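PDB 3BGU: stress-response A/B barrel domain-containing protein from Thermobifida fusca, which is of unknown function but forms a dimer with a ferredoxin-like fold and holds a nitrobenzene molecule in a pocket. Local coordinates for residues L27-D32 / M105-V110. Residues are numbered along the deposited sequence; the frame is centred on the assembly and turned at random.
Sequences LFRWND and MLADRV. With NBZ (nitrobenzene), chain N; EDO (1,2-ethanediol), chain I; EDO (1,2-ethanediol), chain J.
L27 and V110 form an antiparallel hydrogen-bonded pair, as do R29 and D108, and the axes of strands 27-30 and 108-110 run at 171° with a closest approach of 4.7 Å. Beyond R29 the register slips by one residue: R29 O accepts from both A107 N (2.7 Å) and D108 N, the signature of a classic beta bulge. Past it, N31 N donates to M105 O at 2.8 Å, extending the pairing one residue past the end of strand 21-30. N31 ND2 adds a weak bond to L106 O and a hydrogen bond to P104 O, so the side-chain amide is held against the backbone of residues 104-106. L106 starts off away from the facing strand, but its CD2 branch turns back onto F28 CB (3.6 Å) and comes near W30 CZ3. The W30 ring is sandwiched: the selenomethionine M105 sets its CE over one face, 4.0 Å from the centroid of the six-membered ring and 12° off its normal, while F28 CB lies over the opposite face toward the rim; the selenium approaches obliquely in a Met-aromatic contact. A bend at the last M105 torsion (chi3 66°) turns CE onto the indole. On the face that carries L27, R29, D108 and V110, the R29 guanidinium has A107 CB, from the bulge, over its centre, and D108 OD2 is hydrogen-bonded to Y72 OH. R109, extended from CG to NE, runs beside the F28 ring, its CG at the ring edge. Two hydrogen bonds grip the nitro group, R109 NE to nitrobenzene O1 at 2.7 Å and R109 NH2 to nitrobenzene O2 at 2.9 Å, and O1 also meets the F28 edge. This pairing of strand 21-30 with 106-115, outermost in the chain's own ferredoxin-like sheet, contributes F28 and R109 to the nitrobenzene pocket of a stress-responsive A/B barrel domain, where H24 NE2 also hydrogen-bonds the ligand.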
loop_
_atom_site.group_PDB
_atom_site.type_symbol
_atom_site.label_atom_id
_atom_site.label_comp_id
_atom_site.label_asym_id
_atom_site.label_seq_id
_atom_site.Cartn_x
_atom_site.Cartn_y
_atom_site.Cartn_z
ATOM N N LEU A 27 -4.031 -5.590 -0.047
ATOM C CA LEU A 27 -3.071 -6.664 0.201
ATOM C C LEU A 27 -3.822 -8.009 0.214
ATOM O O LEU A 27 -4.892 -8.107 0.822
ATOM C CB LEU A 27 -2.321 -6.489 1.502
ATOM C CG LEU A 27 -1.646 -5.141 1.718
ATOM C CD1 LEU A 27 -0.868 -5.098 3.042
ATOM C CD2 LEU A 27 -0.700 -4.752 0.544
ATOM N N PHE A 28 -3.263 -8.977 -0.507
ATOM C CA PHE A 28 -3.811 -10.302 -0.654
ATOM C C PHE A 28 -2.958 -11.350 0.051
ATOM O O PHE A 28 -1.724 -11.317 0.001
ATOM C CB PHE A 28 -3.880 -10.705 -2.117
ATOM C CG PHE A 28 -4.537 -9.715 -3.008
ATOM C CD1 PHE A 28 -5.676 -9.010 -2.635
ATOM C CD2 PHE A 28 -4.060 -9.562 -4.309
ATOM C CE1 PHE A 28 -6.213 -8.069 -3.572
ATOM C CE2 PHE A 28 -4.584 -8.636 -5.199
ATOM C CZ PHE A 28 -5.653 -7.902 -4.844
ATOM N N ARG A 29 -3.655 -12.316 0.643
ATOM C CA ARG A 29 -3.093 -13.555 1.225
ATOM C C ARG A 29 -3.719 -14.717 0.443
ATOM O O ARG A 29 -4.941 -14.920 0.506
ATOM C CB ARG A 29 -3.473 -13.654 2.702
ATOM C CG ARG A 29 -3.076 -14.968 3.412
ATOM C CD ARG A 29 -3.168 -14.841 4.955
ATOM N NE ARG A 29 -4.485 -15.201 5.466
ATOM C CZ ARG A 29 -4.838 -16.441 5.817
ATOM N NH1 ARG A 29 -3.969 -17.437 5.746
ATOM N NH2 ARG A 29 -6.050 -16.673 6.281
ATOM N N TRP A 30 -2.910 -15.470 -0.299
ATOM C CA TRP A 30 -3.435 -16.524 -1.166
ATOM C C TRP A 30 -3.942 -17.677 -0.322
ATOM O O TRP A 30 -3.473 -17.855 0.810
ATOM C CB TRP A 30 -2.400 -17.023 -2.151
ATOM C CG TRP A 30 -1.768 -15.981 -3.007
ATOM C CD1 TRP A 30 -0.425 -15.787 -3.196
ATOM C CD2 TRP A 30 -2.429 -14.990 -3.799
ATOM N NE1 TRP A 30 -0.227 -14.797 -4.066
ATOM C CE2 TRP A 30 -1.430 -14.257 -4.449
ATOM C CE3 TRP A 30 -3.783 -14.672 -4.061
ATOM C CZ2 TRP A 30 -1.726 -13.236 -5.344
ATOM C CZ3 TRP A 30 -4.072 -13.624 -4.927
ATOM C CH2 TRP A 30 -3.037 -12.893 -5.533
ATOM N N ASN A 31 -4.900 -18.427 -0.874
ATOM C CA ASN A 31 -5.332 -19.668 -0.245
ATOM C C ASN A 31 -4.420 -20.816 -0.778
ATOM O O ASN A 31 -3.486 -20.569 -1.550
ATOM C CB ASN A 31 -6.857 -19.889 -0.418
ATOM C CG ASN A 31 -7.261 -19.957 -1.830
ATOM O OD1 ASN A 31 -6.561 -20.549 -2.638
ATOM N ND2 ASN A 31 -8.452 -19.415 -2.154
ATOM N N ASP A 32 -4.675 -22.054 -0.333
ATOM C CA ASP A 32 -3.842 -23.236 -0.681
ATOM C C ASP A 32 -3.941 -23.594 -2.157
ATOM O O ASP A 32 -3.090 -24.297 -2.704
ATOM C CB ASP A 32 -4.298 -24.472 0.105
ATOM C CG ASP A 32 -4.008 -24.365 1.585
ATOM O OD1 ASP A 32 -3.122 -23.583 1.938
ATOM O OD2 ASP A 32 -4.643 -25.091 2.386
HETATM N N MSE A 105 -8.733 -17.042 -5.641
HETATM C CA MSE A 105 -7.402 -17.253 -5.114
HETATM C C MSE A 105 -7.197 -16.775 -3.673
HETATM O O MSE A 105 -6.167 -17.095 -3.048
HETATM C CB MSE A 105 -6.449 -16.496 -6.007
HETATM C CG MSE A 105 -6.532 -16.922 -7.411
HETATM SE SE MSE A 105 -5.379 -15.817 -8.485
HETATM C CE MSE A 105 -3.622 -16.324 -7.811
ATOM N N LEU A 106 -8.166 -16.045 -3.121
ATOM C CA LEU A 106 -7.974 -15.330 -1.861
ATOM C C LEU A 106 -8.256 -16.131 -0.607
ATOM O O LEU A 106 -9.292 -16.774 -0.505
ATOM C CB LEU A 106 -8.851 -14.080 -1.833
ATOM C CG LEU A 106 -8.439 -12.975 -2.823
ATOM C CD1 LEU A 106 -9.472 -11.807 -2.845
ATOM C CD2 LEU A 106 -7.050 -12.427 -2.575
ATOM N N ALA A 107 -7.325 -16.087 0.352
ATOM C CA ALA A 107 -7.601 -16.504 1.719
ATOM C C ALA A 107 -8.013 -15.274 2.511
ATOM O O ALA A 107 -8.896 -15.329 3.381
ATOM C CB ALA A 107 -6.379 -17.198 2.356
ATOM N N ASP A 108 -7.387 -14.137 2.188
ATOM C CA ASP A 108 -7.778 -12.893 2.733
ATOM C C ASP A 108 -7.387 -11.717 1.837
ATOM O O ASP A 108 -6.507 -11.829 0.994
ATOM C CB ASP A 108 -7.170 -12.704 4.091
ATOM C CG ASP A 108 -7.783 -11.565 4.799
ATOM O OD1 ASP A 108 -9.023 -11.299 4.581
ATOM O OD2 ASP A 108 -7.027 -10.941 5.550
ATOM N N ARG A 109 -8.094 -10.614 2.041
ATOM C CA ARG A 109 -7.805 -9.341 1.349
ATOM C C ARG A 109 -8.062 -8.209 2.343
ATOM O O ARG A 109 -9.145 -8.188 2.975
ATOM C CB ARG A 109 -8.722 -9.142 0.167
ATOM C CG ARG A 109 -8.671 -7.793 -0.524
ATOM C CD ARG A 109 -9.790 -7.594 -1.547
ATOM N NE ARG A 109 -9.752 -6.253 -2.099
ATOM C CZ ARG A 109 -10.333 -5.191 -1.533
ATOM N NH1 ARG A 109 -10.991 -5.287 -0.380
ATOM N NH2 ARG A 109 -10.233 -3.978 -2.077
ATOM N N VAL A 110 -7.107 -7.278 2.515
ATOM C CA VAL A 110 -7.340 -6.137 3.360
ATOM C C VAL A 110 -7.042 -4.911 2.528
ATOM O O VAL A 110 -6.091 -4.916 1.707
ATOM C CB VAL A 110 -6.451 -6.158 4.599
ATOM C CG1 VAL A 110 -6.557 -4.807 5.352
ATOM C CG2 VAL A 110 -6.770 -7.326 5.516
HETATM C C1 NBZ N . -7.645 -3.662 -7.113
HETATM C C2 NBZ N . -7.211 -3.595 -8.429
HETATM C C3 NBZ N . -7.153 -4.713 -9.209
HETATM C C4 NBZ N . -7.619 -5.908 -8.699
HETATM C C5 NBZ N . -8.060 -6.017 -7.383
HETATM C C6 NBZ N . -8.109 -4.868 -6.577
HETATM N N1 NBZ N . -8.578 -4.919 -5.244
HETATM O O1 NBZ N . -8.817 -5.986 -4.664
HETATM O O2 NBZ N . -8.741 -3.867 -4.582
HETATM C C1 EDO I . -10.515 -7.945 5.605
HETATM O O1 EDO I . -9.805 -9.073 6.084
HETATM C C2 EDO I . -11.472 -7.202 6.538
HETATM O O2 EDO I . -11.830 -7.899 7.756
HETATM C C1 EDO J . 0.984 -19.206 0.146
HETATM O O1 EDO J . 0.405 -20.244 0.944
HETATM C C2 EDO J . 0.456 -17.903 0.693
HETATM O O2 EDO J . -0.555 -18.161 1.689
#